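Local structure of dihydrodipicolinate synthase (3B4U) at residues T247-K251 against W263-R267. The protein probably catalyses an aldolase-type carbon-carbon bond reaction as a member of the dihydrodipicolinate synthase family, whose namesake enzyme condenses pyruvate with aspartate semialdehyde in lysine biosynthesis. Residues are numbered along the deposited sequence; the frame is centred on the assembly and turned at random.
Sequences TPAVK and WSDVR
Lys251 reaches from its helix along the backbone of the loop 263-267 and delivers its ammonium group to the carbonyl of Asp265, the NZ to O distance being 2.8 Å. The donor lies in the carbonyl plane, with a C=O...N angle of 152°. On the way the aliphatic chain passes the carbonyl of Trp263, whose O sits 3.2 Å from Lys251 CB and stays within van der Waals range of the methylenes as far as CE. The chain is extended except for a bend at its third torsion (chi3 109°), which swings CE and NZ toward the Asp265 carbonyl.

Val266 and the indole of Trp263 flank the lysine chain on roughly opposite sides. The CG1 methyl of Val266 touches both Lys251 and Pro248, 3.8 Å from Lys251 CD and 4.1 Å from Pro248 CB, its side chain crossing that of the proline nearly at right angles. Lys251 CE lies at the edge of the Trp263 indole, close to the ring plane. Trp263 CB makes a van der Waals contact with the carbonyl oxygen of Lys251, 3.5 Å from its O. A water donates to both Pro248 O and Ser264 O, joining helix and loop through their backbones.

The fold is a TIM barrel of eight parallel strands, and the contact belongs to its C-terminal helical part, where the loop following helix 246-258 doubles back along that same helix. Further out, Lys251 NZ forms a salt bridge with Glu49 and a hydrogen bond to Thr13 O; together with Asp265 O these give the buried ammonium three oxygen partners, which would probably stabilise its positive charge. Glu49 also accepts a bond from the backbone N of Arg267, tying the loop to the same carboxylate, and Glu260 holds the indole through Trp263 NE1.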
ATOM      1  N   THR B 247     -11.739  -5.005  11.682  1.00  9.31           N
ATOM      2  CA  THR B 247     -12.684  -5.149  10.607  1.00  9.04           C
ATOM      3  C   THR B 247     -13.415  -6.496  10.648  1.00  8.39           C
ATOM      4  O   THR B 247     -14.647  -6.546  10.551  1.00  8.39           O
ATOM      5  CB  THR B 247     -12.005  -4.839   9.261  1.00  9.26           C
ATOM      6  OG1 THR B 247     -11.567  -3.462   9.289  1.00 11.81           O
ATOM      7  CG2 THR B 247     -12.965  -5.068   8.091  1.00 10.97           C
ATOM      8  N   PRO B 248     -12.684  -7.607  10.855  1.00  8.46           N
ATOM      9  CA  PRO B 248     -13.404  -8.869  11.013  1.00  8.77           C
ATOM     10  C   PRO B 248     -14.428  -8.855  12.182  1.00  8.97           C
ATOM     11  O   PRO B 248     -15.510  -9.417  12.056  1.00  9.01           O
ATOM     12  CB  PRO B 248     -12.270  -9.884  11.208  1.00  9.14           C
ATOM     13  CG  PRO B 248     -11.068  -9.273  10.484  1.00  9.23           C
ATOM     14  CD  PRO B 248     -11.221  -7.806  10.803  1.00  8.82           C
ATOM     15  N   ALA B 249     -14.107  -8.191  13.291  1.00  8.38           N
ATOM     16  CA  ALA B 249     -15.045  -8.105  14.412  1.00  9.04           C
ATOM     17  C   ALA B 249     -16.278  -7.265  14.102  1.00  8.27           C
ATOM     18  O   ALA B 249     -17.384  -7.612  14.482  1.00  9.06           O
ATOM     19  CB  ALA B 249     -14.346  -7.601  15.669  1.00 10.31           C
ATOM     20  N   VAL B 250     -16.099  -6.163  13.379  1.00  8.42           N
ATOM     21  CA  VAL B 250     -17.241  -5.400  12.932  1.00  8.18           C
ATOM     22  C   VAL B 250     -18.174  -6.255  12.089  1.00  7.94           C
ATOM     23  O   VAL B 250     -19.397  -6.246  12.257  1.00  7.78           O
ATOM     24  CB  VAL B 250     -16.762  -4.160  12.121  1.00  8.11           C
ATOM     25  CG1 VAL B 250     -17.909  -3.534  11.349  1.00  8.80           C
ATOM     26  CG2 VAL B 250     -16.168  -3.121  13.050  1.00  8.93           C
ATOM     27  N   LYS B 251     -17.593  -7.032  11.173  1.00  8.24           N
ATOM     28  CA  LYS B 251     -18.409  -7.912  10.337  1.00  8.85           C
ATOM     29  C   LYS B 251     -19.176  -8.964  11.139  1.00  8.52           C
ATOM     30  O   LYS B 251     -20.335  -9.253  10.845  1.00  8.71           O
ATOM     31  CB  LYS B 251     -17.545  -8.531   9.245  1.00  9.17           C
ATOM     32  CG  LYS B 251     -17.104  -7.519   8.173  1.00 10.30           C
ATOM     33  CD  LYS B 251     -16.220  -8.170   7.091  1.00 10.10           C
ATOM     34  CE  LYS B 251     -16.967  -8.268   5.778  1.00  8.69           C
ATOM     35  NZ  LYS B 251     -16.115  -8.870   4.728  1.00  7.75           N
ATOM     36  N   TRP B 263     -21.612 -12.054   6.244  1.00 11.45           N
ATOM     37  CA  TRP B 263     -20.615 -11.089   6.694  1.00 12.26           C
ATOM     38  C   TRP B 263     -19.441 -11.720   7.359  1.00 14.21           C
ATOM     39  O   TRP B 263     -18.428 -11.055   7.451  1.00 14.79           O
ATOM     40  CB  TRP B 263     -21.262 -10.054   7.613  1.00 10.96           C
ATOM     41  CG  TRP B 263     -22.352  -9.368   6.914  1.00  9.47           C
ATOM     42  CD1 TRP B 263     -23.676  -9.630   7.030  1.00 10.45           C
ATOM     43  CD2 TRP B 263     -22.220  -8.352   5.906  1.00  9.14           C
ATOM     44  NE1 TRP B 263     -24.386  -8.853   6.167  1.00  9.92           N
ATOM     45  CE2 TRP B 263     -23.512  -8.055   5.456  1.00 10.07           C
ATOM     46  CE3 TRP B 263     -21.130  -7.645   5.355  1.00  8.96           C
ATOM     47  CZ2 TRP B 263     -23.747  -7.105   4.467  1.00 10.78           C
ATOM     48  CZ3 TRP B 263     -21.363  -6.710   4.375  1.00  9.35           C
ATOM     49  CH2 TRP B 263     -22.659  -6.426   3.945  1.00  9.69           C
ATOM     50  N   SER B 264     -19.554 -13.008   7.732  1.00 16.24           N
ATOM     51  CA  SER B 264     -18.484 -13.753   8.396  1.00 17.22           C
ATOM     52  C   SER B 264     -17.190 -13.581   7.626  1.00 16.39           C
ATOM     53  O   SER B 264     -16.174 -13.073   8.192  1.00 18.12           O
ATOM     54  CB  SER B 264     -18.882 -15.232   8.647  1.00 18.73           C
ATOM     55  OG  SER B 264     -19.438 -15.830   7.491  1.00 25.03           O
ATOM     56  N   ASP B 265     -17.300 -13.897   6.343  1.00 13.23           N
ATOM     57  CA  ASP B 265     -16.166 -14.040   5.462  1.00 12.10           C
ATOM     58  C   ASP B 265     -15.421 -12.721   5.250  1.00  9.02           C
ATOM     59  O   ASP B 265     -16.027 -11.662   5.026  1.00  9.31           O
ATOM     60  CB  ASP B 265     -16.594 -14.622   4.105  1.00 13.89           C
ATOM     61  CG  ASP B 265     -16.823 -16.127   4.141  1.00 19.19           C
ATOM     62  OD1 ASP B 265     -16.561 -16.733   5.190  1.00 23.19           O
ATOM     63  OD2 ASP B 265     -17.295 -16.657   3.119  1.00 22.70           O
ATOM     64  N   VAL B 266     -14.101 -12.814   5.307  1.00  7.98           N
ATOM     65  CA  VAL B 266     -13.225 -11.707   5.003  1.00  7.91           C
ATOM     66  C   VAL B 266     -12.291 -12.126   3.907  1.00  6.87           C
ATOM     67  O   VAL B 266     -12.096 -13.318   3.649  1.00  8.83           O
ATOM     68  CB  VAL B 266     -12.402 -11.253   6.239  1.00  8.26           C
ATOM     69  CG1 VAL B 266     -13.336 -10.636   7.294  1.00 11.55           C
ATOM     70  CG2 VAL B 266     -11.562 -12.388   6.824  1.00 10.32           C
ATOM     71  N   ARG B 267     -11.679 -11.165   3.258  1.00  6.49           N
ATOM     72  CA  ARG B 267     -10.723 -11.438   2.210  1.00  7.11           C
ATOM     73  C   ARG B 267      -9.319 -11.462   2.776  1.00  6.14           C
ATOM     74  O   ARG B 267      -8.942 -10.659   3.628  1.00  6.56           O
ATOM     75  CB  ARG B 267     -10.841 -10.379   1.097  1.00  7.96           C
ATOM     76  CG  ARG B 267     -10.084 -10.578  -0.151  1.00 10.86           C
ATOM     77  CD  ARG B 267     -10.691  -9.726  -1.267  1.00 10.90           C
ATOM     78  NE  ARG B 267     -11.830 -10.245  -2.042  1.00 10.87           N
ATOM     79  CZ  ARG B 267     -12.299  -9.609  -3.139  1.00  8.62           C
ATOM     80  NH1 ARG B 267     -11.783  -8.443  -3.473  1.00  7.58           N
ATOM     81  NH2 ARG B 267     -13.278 -10.092  -3.899  1.00  9.79           N
TER
HETATM   82  O   HOH W   1     -14.920 -12.182  10.886  1.00 18.87           O